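Long-range contacts in intimin adherence protein (Escherichia coli O157:H7, PDB 3NCX), which probably mediates intimate attachment of the bacterium to host cells by binding the translocated intimin receptor Tir through its C-terminal lectin-like domain: residues A[124-135]-A[164-172]; A[8-17]-A[79-89]. The protein carries 1 engineered substitution. All blocks are in the same frame, centred on the assembly; numbering follows the deposited sequence.

How the interactions relate
The two contacts lie in series along an elongated chain, on opposite sides of its centre. Interaction 2 (8-17 with 79-89) joins the two sheets of the immunoglobulin-like domain at one end; interaction 1 (124-135 with 164-172) packs a helix and the turn after it against the sheet of the C-type lectin-like domain. Their centres are 33 Å apart, and the nearest atoms, about 7 Å from each other, do not touch. A link between the domains starts from interaction 1, where W131 NE1 is hydrogen-bonded to I31 O. Tir recognition is expected at the lectin-like end, as in other intimins, so interaction 1 belongs to the probable receptor-binding domain and interaction 2 to the one preceding it.

Interaction 1: A[124-135]-A[164-172]; sequences LSDIYDSWGAAN and TYNLITQYP. Engineered in segment 164-172: Y171 (natural residue Asn).
Q170 lies across the ring of Y128: its CG sits 3.6 Å from the ring centroid and 10° off the normal, a CH-pi contact, while its amide stacks at 22° to the ring plane. G132 CA covers the opposite face, and L167 O lies at the ring edge, in plane. With CG anti to the backbone N (chi1 180°), the Y128 ring leaves helix 124-131 and slots between these partners.

The tight part is apolar and lies deeper. L124 CB rests 3.5 Å from Y165 CD2, the two side chains running alongside with opposite headings, and L124 CD2 meets L167 CD2 at 3.9 Å. The hydroxyl end of Y165 runs along S125, whose own OG turns back to Q121 O. Beyond the helix, G132 has positive phi and the chain turns toward 167-168. A134 N donates to L167 O in a fairly straight bond (3.2 Å), approaching from above the carbonyl plane; L167 O thus receives both A134 N and a water, which also donates to G132 O.

On the solvent side Q170 is exposed although stacked on Y128, and partly exposed I168 lays CD1 3.5 Å from N135 CB. The turn 166-171 is braced by N166 OD1, which accepts from I168 N (2.8 Å) in an Asx turn and also from I146 N.

Within the C-type lectin-like domain, the contact seats helix 121-131 against the end of strand 161-166. This is the middle strand of a three-stranded antiparallel sheet, flanked by 147-149 and 172-177; L124 also touches A148 of 147-149 and I98 of strand 97-103.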
loop_
_atom_site.group_PDB
_atom_site.type_symbol
_atom_site.label_atom_id
_atom_site.label_comp_id
_atom_site.label_asym_id
_atom_site.label_seq_id
_atom_site.Cartn_x
_atom_site.Cartn_y
_atom_site.Cartn_z
ATOM N N LEU A 124 -10.497 6.360 -2.560
ATOM C CA LEU A 124 -9.151 6.905 -2.417
ATOM C C LEU A 124 -8.866 7.409 -1.004
ATOM O O LEU A 124 -7.785 7.177 -0.462
ATOM C CB LEU A 124 -8.923 8.030 -3.429
ATOM C CG LEU A 124 -8.930 7.631 -4.906
ATOM C CD1 LEU A 124 -8.941 8.865 -5.797
ATOM C CD2 LEU A 124 -7.735 6.748 -5.225
ATOM N N SER A 125 -9.833 8.102 -0.413
ATOM C CA SER A 125 -9.660 8.657 0.925
ATOM C C SER A 125 -9.546 7.554 1.972
ATOM O O SER A 125 -8.870 7.720 2.986
ATOM C CB SER A 125 -10.812 9.603 1.275
ATOM O OG SER A 125 -12.053 8.921 1.273
ATOM N N ASP A 126 -10.211 6.430 1.720
ATOM C CA ASP A 126 -10.138 5.284 2.618
ATOM C C ASP A 126 -8.722 4.735 2.679
ATOM O O ASP A 126 -8.288 4.217 3.708
ATOM C CB ASP A 126 -11.107 4.185 2.177
ATOM C CG ASP A 126 -12.499 4.376 2.741
ATOM O OD1 ASP A 126 -12.801 5.490 3.215
ATOM O OD2 ASP A 126 -13.291 3.413 2.708
ATOM N N ILE A 127 -8.003 4.850 1.569
ATOM C CA ILE A 127 -6.626 4.387 1.517
ATOM C C ILE A 127 -5.706 5.295 2.326
ATOM O O ILE A 127 -4.753 4.831 2.955
ATOM C CB ILE A 127 -6.133 4.254 0.069
ATOM C CG1 ILE A 127 -6.700 2.973 -0.543
ATOM C CG2 ILE A 127 -4.615 4.241 0.013
ATOM C CD1 ILE A 127 -6.162 2.654 -1.907
ATOM N N TYR A 128 -6.006 6.590 2.324
ATOM C CA TYR A 128 -5.245 7.532 3.131
ATOM C C TYR A 128 -5.442 7.232 4.614
ATOM O O TYR A 128 -4.499 7.301 5.400
ATOM C CB TYR A 128 -5.651 8.974 2.823
ATOM C CG TYR A 128 -4.894 9.988 3.648
ATOM C CD1 TYR A 128 -3.765 10.617 3.145
ATOM C CD2 TYR A 128 -5.299 10.300 4.941
ATOM C CE1 TYR A 128 -3.066 11.537 3.902
ATOM C CE2 TYR A 128 -4.607 11.215 5.703
ATOM C CZ TYR A 128 -3.494 11.832 5.181
ATOM O OH TYR A 128 -2.803 12.748 5.941
ATOM N N ASP A 129 -6.673 6.902 4.989
ATOM C CA ASP A 129 -6.982 6.575 6.377
ATOM C C ASP A 129 -6.242 5.318 6.816
ATOM O O ASP A 129 -5.858 5.186 7.978
ATOM C CB ASP A 129 -8.489 6.382 6.575
ATOM C CG ASP A 129 -9.267 7.682 6.475
ATOM O OD1 ASP A 129 -8.658 8.760 6.654
ATOM O OD2 ASP A 129 -10.489 7.624 6.225
ATOM N N SER A 130 -6.044 4.398 5.878
ATOM C CA SER A 130 -5.433 3.109 6.184
ATOM C C SER A 130 -3.910 3.142 6.098
ATOM O O SER A 130 -3.231 2.354 6.753
ATOM C CB SER A 130 -5.984 2.023 5.257
ATOM O OG SER A 130 -7.395 1.934 5.354
ATOM N N TRP A 131 -3.374 4.055 5.293
ATOM C CA TRP A 131 -1.937 4.088 5.049
ATOM C C TRP A 131 -1.294 5.440 5.344
ATOM O O TRP A 131 -0.159 5.502 5.809
ATOM C CB TRP A 131 -1.628 3.658 3.612
ATOM C CG TRP A 131 -2.012 2.237 3.325
ATOM C CD1 TRP A 131 -3.184 1.797 2.781
ATOM C CD2 TRP A 131 -1.223 1.066 3.576
ATOM N NE1 TRP A 131 -3.173 0.427 2.673
ATOM C CE2 TRP A 131 -1.981 -0.046 3.155
ATOM C CE3 TRP A 131 0.050 0.852 4.114
ATOM C CZ2 TRP A 131 -1.508 -1.354 3.257
ATOM C CZ3 TRP A 131 0.518 -0.447 4.213
ATOM C CH2 TRP A 131 -0.260 -1.532 3.787
ATOM N N GLY A 132 -2.020 6.518 5.070
ATOM C CA GLY A 132 -1.477 7.854 5.237
ATOM C C GLY A 132 -0.881 8.387 3.946
ATOM O O GLY A 132 -0.982 7.751 2.898
ATOM N N ALA A 133 -0.255 9.557 4.025
ATOM C CA ALA A 133 0.315 10.208 2.850
ATOM C C ALA A 133 1.162 9.255 2.008
ATOM O O ALA A 133 2.065 8.589 2.519
ATOM C CB ALA A 133 1.130 11.425 3.262
ATOM N N ALA A 134 0.867 9.203 0.715
ATOM C CA ALA A 134 1.547 8.285 -0.193
ATOM C C ALA A 134 3.060 8.479 -0.199
ATOM O O ALA A 134 3.815 7.513 -0.315
ATOM C CB ALA A 134 0.991 8.430 -1.602
ATOM N N ASN A 135 3.498 9.728 -0.072
ATOM C CA ASN A 135 4.919 10.053 -0.164
ATOM C C ASN A 135 5.735 9.645 1.063
ATOM O O ASN A 135 6.962 9.733 1.059
ATOM C CB ASN A 135 5.122 11.540 -0.481
ATOM C CG ASN A 135 4.564 12.453 0.595
ATOM O OD1 ASN A 135 4.794 13.662 0.573
ATOM N ND2 ASN A 135 3.834 11.880 1.544
ATOM N N THR A 164 -11.469 15.367 -8.331
ATOM C CA THR A 164 -10.204 14.700 -8.043
ATOM C C THR A 164 -9.925 14.634 -6.546
ATOM O O THR A 164 -10.521 15.364 -5.758
ATOM C CB THR A 164 -9.016 15.411 -8.724
ATOM O OG1 THR A 164 -8.927 16.761 -8.249
ATOM C CG2 THR A 164 -9.184 15.415 -10.235
ATOM N N TYR A 165 -9.009 13.751 -6.165
ATOM C CA TYR A 165 -8.591 13.617 -4.776
ATOM C C TYR A 165 -7.085 13.380 -4.706
ATOM O O TYR A 165 -6.538 12.580 -5.465
ATOM C CB TYR A 165 -9.340 12.469 -4.095
ATOM C CG TYR A 165 -8.928 12.242 -2.657
ATOM C CD1 TYR A 165 -9.403 13.062 -1.643
ATOM C CD2 TYR A 165 -8.068 11.206 -2.313
ATOM C CE1 TYR A 165 -9.031 12.861 -0.326
ATOM C CE2 TYR A 165 -7.692 10.996 -0.999
ATOM C CZ TYR A 165 -8.176 11.828 -0.009
ATOM O OH TYR A 165 -7.807 11.628 1.303
ATOM N N ASN A 166 -6.417 14.080 -3.796
ATOM C CA ASN A 166 -4.968 13.979 -3.668
ATOM C C ASN A 166 -4.551 12.972 -2.595
ATOM O O ASN A 166 -4.925 13.105 -1.429
ATOM C CB ASN A 166 -4.371 15.355 -3.377
ATOM C CG ASN A 166 -2.870 15.397 -3.574
ATOM O OD1 ASN A 166 -2.151 14.474 -3.188
ATOM N ND2 ASN A 166 -2.388 16.472 -4.183
ATOM N N LEU A 167 -3.771 11.972 -2.996
ATOM C CA LEU A 167 -3.386 10.882 -2.104
ATOM C C LEU A 167 -2.347 11.286 -1.059
ATOM O O LEU A 167 -1.971 10.481 -0.206
ATOM C CB LEU A 167 -2.881 9.687 -2.914
ATOM C CG LEU A 167 -3.932 9.000 -3.787
ATOM C CD1 LEU A 167 -3.293 7.953 -4.685
ATOM C CD2 LEU A 167 -5.015 8.378 -2.918
ATOM N N ILE A 168 -1.886 12.529 -1.127
ATOM C CA ILE A 168 -0.949 13.048 -0.137
ATOM C C ILE A 168 -1.582 14.149 0.701
ATOM O O ILE A 168 -1.413 14.188 1.920
ATOM C CB ILE A 168 0.323 13.612 -0.792
ATOM C CG1 ILE A 168 1.146 12.490 -1.426
ATOM C CG2 ILE A 168 1.161 14.358 0.234
ATOM C CD1 ILE A 168 2.399 12.983 -2.116
ATOM N N THR A 169 -2.317 15.039 0.043
ATOM C CA THR A 169 -2.844 16.232 0.696
ATOM C C THR A 169 -4.310 16.108 1.114
ATOM O O THR A 169 -4.837 16.983 1.800
ATOM C CB THR A 169 -2.688 17.471 -0.206
ATOM O OG1 THR A 169 -3.536 17.337 -1.351
ATOM C CG2 THR A 169 -1.245 17.622 -0.662
ATOM N N GLN A 170 -4.960 15.022 0.701
ATOM C CA GLN A 170 -6.379 14.805 0.994
ATOM C C GLN A 170 -7.255 15.850 0.309
ATOM O O GLN A 170 -8.464 15.901 0.533
ATOM C CB GLN A 170 -6.646 14.837 2.503
ATOM C CG GLN A 170 -5.767 13.922 3.335
ATOM C CD GLN A 170 -6.041 14.063 4.822
ATOM O OE1 GLN A 170 -7.136 13.760 5.293
ATOM N NE2 GLN A 170 -5.046 14.532 5.566
ATOM N N TYR A 171 -6.639 16.682 -0.523
ATOM C CA TYR A 171 -7.335 17.795 -1.161
ATOM C C TYR A 171 -8.339 17.332 -2.216
ATOM O O TYR A 171 -7.957 16.763 -3.239
ATOM C CB TYR A 171 -6.322 18.766 -1.776
ATOM C CG TYR A 171 -6.937 20.006 -2.388
ATOM C CD1 TYR A 171 -7.639 20.915 -1.607
ATOM C CD2 TYR A 171 -6.800 20.275 -3.745
ATOM C CE1 TYR A 171 -8.199 22.052 -2.163
ATOM C CE2 TYR A 171 -7.354 21.410 -4.307
ATOM C CZ TYR A 171 -8.052 22.294 -3.512
ATOM O OH TYR A 171 -8.605 23.424 -4.068
ATOM N N PRO A 172 -9.634 17.567 -1.958
ATOM C CA PRO A 172 -10.700 17.263 -2.918
ATOM C C PRO A 172 -10.921 18.444 -3.853
ATOM O O PRO A 172 -10.807 19.592 -3.428
ATOM C CB PRO A 172 -11.918 17.078 -2.018
ATOM C CG PRO A 172 -11.674 18.035 -0.900
ATOM C CD PRO A 172 -10.176 18.066 -0.682
HETATM O O HOH W 1 -2.511 7.757 0.439
#

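Interaction 2: A[8-17]-A[79-89]; sequences FDELKIDNKV and ATSGDKQTVSY
The 8-17 backbone passes over the 79-89 hairpin without strand pairing, the nearest CA atoms, L11 and Q85, being 6.3 Å apart, and the hairpin closes through a type I turn from S81 to K84. This is the face-to-face packing of an immunoglobulin-like beta sandwich: strand 12-13 pairs with strand 37-43 in one sheet, whereas 75-81 and 86-91 belong to the other, and their inward side chains meet between them.

L11 and I13 both point into the hairpin. A chi1 of 180° swings L11 CG away from its own N and sends CD2 between the hairpin strands, 4.1 Å from V87 CB and close to the carbonyls of A79 and Q85. I13 divides its branches: CG1 touches V87 CG1 at 3.5 Å, the two side chains lying antiparallel, while CD1 reaches A79 CB and CG2 packs on Y89 CB. V17 CG2 approaches the hydroxyl end of Y89, and I13 and A79 also touch W51 of strand 49-53.

Near the turn the F8 ring lies alongside D83, ring and carboxylate planes 29° apart; polar contacts centre on Q85. Its amide bridges the segments: NE2 donates weakly to D9 O and, almost in the amide plane, to the syn lone pair of D83 OD1 (2.7 Å), which fixes the amide's rotation. Q85 OE1 accepts from L11 N at 3.0 Å, nearly straight at 172°, with the donor above the carbonyl plane.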
loop_
_atom_site.group_PDB
_atom_site.type_symbol
_atom_site.label_atom_id
_atom_site.label_comp_id
_atom_site.label_asym_id
_atom_site.label_seq_id
_atom_site.Cartn_x
_atom_site.Cartn_y
_atom_site.Cartn_z
ATOM N N PHE A 8 15.548 -19.258 25.227
ATOM C CA PHE A 8 14.631 -18.386 24.495
ATOM C C PHE A 8 13.205 -18.933 24.452
ATOM O O PHE A 8 12.985 -20.133 24.616
ATOM C CB PHE A 8 15.124 -18.172 23.062
ATOM C CG PHE A 8 16.598 -18.392 22.886
ATOM C CD1 PHE A 8 17.515 -17.475 23.371
ATOM C CD2 PHE A 8 17.066 -19.512 22.219
ATOM C CE1 PHE A 8 18.872 -17.677 23.204
ATOM C CE2 PHE A 8 18.422 -19.719 22.049
ATOM C CZ PHE A 8 19.325 -18.801 22.542
ATOM N N ASP A 9 12.242 -18.043 24.224
ATOM C CA ASP A 9 10.861 -18.455 24.003
ATOM C C ASP A 9 10.706 -18.860 22.545
ATOM O O ASP A 9 11.625 -18.684 21.743
ATOM C CB ASP A 9 9.889 -17.318 24.319
ATOM C CG ASP A 9 10.462 -16.314 25.295
ATOM O OD1 ASP A 9 10.498 -16.611 26.507
ATOM O OD2 ASP A 9 10.867 -15.220 24.848
ATOM N N GLU A 10 9.544 -19.396 22.195
ATOM C CA GLU A 10 9.303 -19.793 20.816
ATOM C C GLU A 10 9.119 -18.569 19.924
ATOM O O GLU A 10 8.511 -17.578 20.327
ATOM C CB GLU A 10 8.100 -20.732 20.715
ATOM C CG GLU A 10 6.771 -20.112 21.099
ATOM C CD GLU A 10 5.604 -21.052 20.848
ATOM O OE1 GLU A 10 5.785 -22.282 20.980
ATOM O OE2 GLU A 10 4.507 -20.561 20.510
ATOM N N LEU A 11 9.666 -18.647 18.716
ATOM C CA LEU A 11 9.570 -17.563 17.750
ATOM C C LEU A 11 8.113 -17.256 17.425
ATOM O O LEU A 11 7.304 -18.167 17.239
ATOM C CB LEU A 11 10.330 -17.928 16.473
ATOM C CG LEU A 11 10.335 -16.900 15.342
ATOM C CD1 LEU A 11 10.963 -15.596 15.804
ATOM C CD2 LEU A 11 11.071 -17.455 14.134
ATOM N N LYS A 12 7.787 -15.969 17.357
ATOM C CA LYS A 12 6.419 -15.531 17.108
ATOM C C LYS A 12 6.392 -14.237 16.299
ATOM O O LYS A 12 7.030 -13.251 16.671
ATOM C CB LYS A 12 5.686 -15.326 18.438
ATOM C CG LYS A 12 4.301 -14.709 18.306
ATOM C CD LYS A 12 3.265 -15.737 17.879
ATOM C CE LYS A 12 1.945 -15.073 17.509
ATOM N NZ LYS A 12 1.404 -14.233 18.614
ATOM N N ILE A 13 5.658 -14.245 15.192
ATOM C CA ILE A 13 5.457 -13.028 14.410
ATOM C C ILE A 13 4.211 -12.284 14.889
ATOM O O ILE A 13 3.095 -12.802 14.811
ATOM C CB ILE A 13 5.335 -13.320 12.902
ATOM C CG1 ILE A 13 6.689 -13.729 12.326
ATOM C CG2 ILE A 13 4.818 -12.095 12.166
ATOM C CD1 ILE A 13 6.663 -13.968 10.831
ATOM N N ASP A 14 4.414 -11.069 15.388
ATOM C CA ASP A 14 3.321 -10.257 15.913
ATOM C C ASP A 14 2.239 -10.025 14.865
ATOM O O ASP A 14 2.527 -9.612 13.740
ATOM C CB ASP A 14 3.852 -8.914 16.422
ATOM C CG ASP A 14 3.484 -8.650 17.870
ATOM O OD1 ASP A 14 2.368 -8.146 18.121
ATOM O OD2 ASP A 14 4.315 -8.947 18.757
ATOM N N ASN A 15 0.994 -10.294 15.240
ATOM C CA ASN A 15 -0.140 -10.031 14.362
ATOM C C ASN A 15 -0.377 -8.533 14.212
ATOM O O ASN A 15 -1.007 -8.079 13.256
ATOM C CB ASN A 15 -1.397 -10.719 14.892
ATOM C CG ASN A 15 -2.623 -10.407 14.060
ATOM O OD1 ASN A 15 -2.776 -10.910 12.946
ATOM N ND2 ASN A 15 -3.508 -9.574 14.598
ATOM N N LYS A 16 0.138 -7.768 15.168
ATOM C CA LYS A 16 0.047 -6.317 15.126
ATOM C C LYS A 16 1.127 -5.775 14.194
ATOM O O LYS A 16 2.319 -5.981 14.424
ATOM C CB LYS A 16 0.223 -5.736 16.530
ATOM C CG LYS A 16 -0.489 -4.412 16.759
ATOM C CD LYS A 16 -1.934 -4.624 17.201
ATOM C CE LYS A 16 -2.002 -5.322 18.554
ATOM N NZ LYS A 16 -3.402 -5.476 19.046
ATOM N N VAL A 17 0.707 -5.085 13.141
ATOM C CA VAL A 17 1.637 -4.568 12.142
ATOM C C VAL A 17 1.877 -3.068 12.299
ATOM O O VAL A 17 0.976 -2.319 12.676
ATOM C CB VAL A 17 1.141 -4.871 10.711
ATOM C CG1 VAL A 17 1.550 -3.772 9.751
ATOM C CG2 VAL A 17 1.657 -6.223 10.244
ATOM N N ALA A 79 9.787 -15.658 8.934
ATOM C CA ALA A 79 10.857 -15.096 9.746
ATOM C C ALA A 79 11.663 -16.223 10.382
ATOM O O ALA A 79 11.101 -17.127 10.999
ATOM C CB ALA A 79 10.288 -14.181 10.816
ATOM N N THR A 80 12.981 -16.169 10.223
ATOM C CA THR A 80 13.858 -17.195 10.771
ATOM C C THR A 80 14.824 -16.613 11.796
ATOM O O THR A 80 15.697 -15.813 11.460
ATOM C CB THR A 80 14.659 -17.910 9.666
ATOM O OG1 THR A 80 13.768 -18.687 8.857
ATOM C CG2 THR A 80 15.704 -18.828 10.274
ATOM N N SER A 81 14.658 -17.022 13.049
ATOM C CA SER A 81 15.537 -16.583 14.123
ATOM C C SER A 81 16.897 -17.259 14.005
ATOM O O SER A 81 17.053 -18.234 13.268
ATOM C CB SER A 81 14.911 -16.890 15.484
ATOM O OG SER A 81 14.565 -18.261 15.586
ATOM N N GLY A 82 17.878 -16.737 14.735
ATOM C CA GLY A 82 19.228 -17.261 14.675
ATOM C C GLY A 82 19.335 -18.678 15.202
ATOM O O GLY A 82 20.235 -19.426 14.821
ATOM N N ASP A 83 18.410 -19.048 16.081
ATOM C CA ASP A 83 18.433 -20.367 16.703
ATOM C C ASP A 83 17.640 -21.397 15.902
ATOM O O ASP A 83 17.118 -22.361 16.461
ATOM C CB ASP A 83 17.910 -20.287 18.136
ATOM C CG ASP A 83 16.570 -19.592 18.225
ATOM O OD1 ASP A 83 15.539 -20.293 18.275
ATOM O OD2 ASP A 83 16.551 -18.343 18.236
ATOM N N LYS A 84 17.549 -21.178 14.592
ATOM C CA LYS A 84 16.946 -22.147 13.679
ATOM C C LYS A 84 15.436 -22.341 13.859
ATOM O O LYS A 84 14.916 -23.437 13.650
ATOM C CB LYS A 84 17.669 -23.494 13.779
ATOM C CG LYS A 84 19.040 -23.522 13.116
ATOM C CD LYS A 84 18.954 -24.094 11.708
ATOM C CE LYS A 84 18.442 -25.530 11.732
ATOM N NZ LYS A 84 18.286 -26.097 10.363
ATOM N N GLN A 85 14.735 -21.279 14.243
ATOM C CA GLN A 85 13.277 -21.315 14.286
ATOM C C GLN A 85 12.698 -20.580 13.085
ATOM O O GLN A 85 13.227 -19.554 12.661
ATOM C CB GLN A 85 12.741 -20.699 15.580
ATOM C CG GLN A 85 12.993 -21.523 16.830
ATOM C CD GLN A 85 12.218 -21.009 18.030
ATOM O OE1 GLN A 85 11.019 -21.257 18.162
ATOM N NE2 GLN A 85 12.900 -20.287 18.911
ATOM N N THR A 86 11.611 -21.108 12.537
ATOM C CA THR A 86 10.951 -20.474 11.403
ATOM C C THR A 86 9.445 -20.392 11.618
ATOM O O THR A 86 8.796 -21.382 11.962
ATOM C CB THR A 86 11.257 -21.207 10.083
ATOM O OG1 THR A 86 12.642 -21.037 9.756
ATOM C CG2 THR A 86 10.407 -20.652 8.951
ATOM N N VAL A 87 8.899 -19.198 11.417
ATOM C CA VAL A 87 7.479 -18.954 11.618
ATOM C C VAL A 87 6.874 -18.243 10.410
ATOM O O VAL A 87 7.513 -17.386 9.800
ATOM C CB VAL A 87 7.239 -18.128 12.901
ATOM C CG1 VAL A 87 6.070 -17.178 12.724
ATOM C CG2 VAL A 87 7.022 -19.050 14.092
ATOM N N SER A 88 5.643 -18.610 10.066
ATOM C CA SER A 88 4.967 -18.036 8.907
ATOM C C SER A 88 3.947 -16.966 9.288
ATOM O O SER A 88 3.233 -17.096 10.281
ATOM C CB SER A 88 4.277 -19.131 8.090
ATOM O OG SER A 88 5.218 -20.024 7.525
ATOM N N TYR A 89 3.895 -15.908 8.482
ATOM C CA TYR A 89 2.866 -14.880 8.593
ATOM C C TYR A 89 2.233 -14.667 7.221
ATOM O O TYR A 89 2.912 -14.275 6.277
ATOM C CB TYR A 89 3.456 -13.567 9.110
ATOM C CG TYR A 89 2.519 -12.386 8.974
ATOM C CD1 TYR A 89 2.538 -11.590 7.837
ATOM C CD2 TYR A 89 1.612 -12.071 9.978
ATOM C CE1 TYR A 89 1.681 -10.514 7.702
ATOM C CE2 TYR A 89 0.751 -10.995 9.853
ATOM C CZ TYR A 89 0.790 -10.220 8.713
ATOM O OH TYR A 89 -0.064 -9.148 8.580
#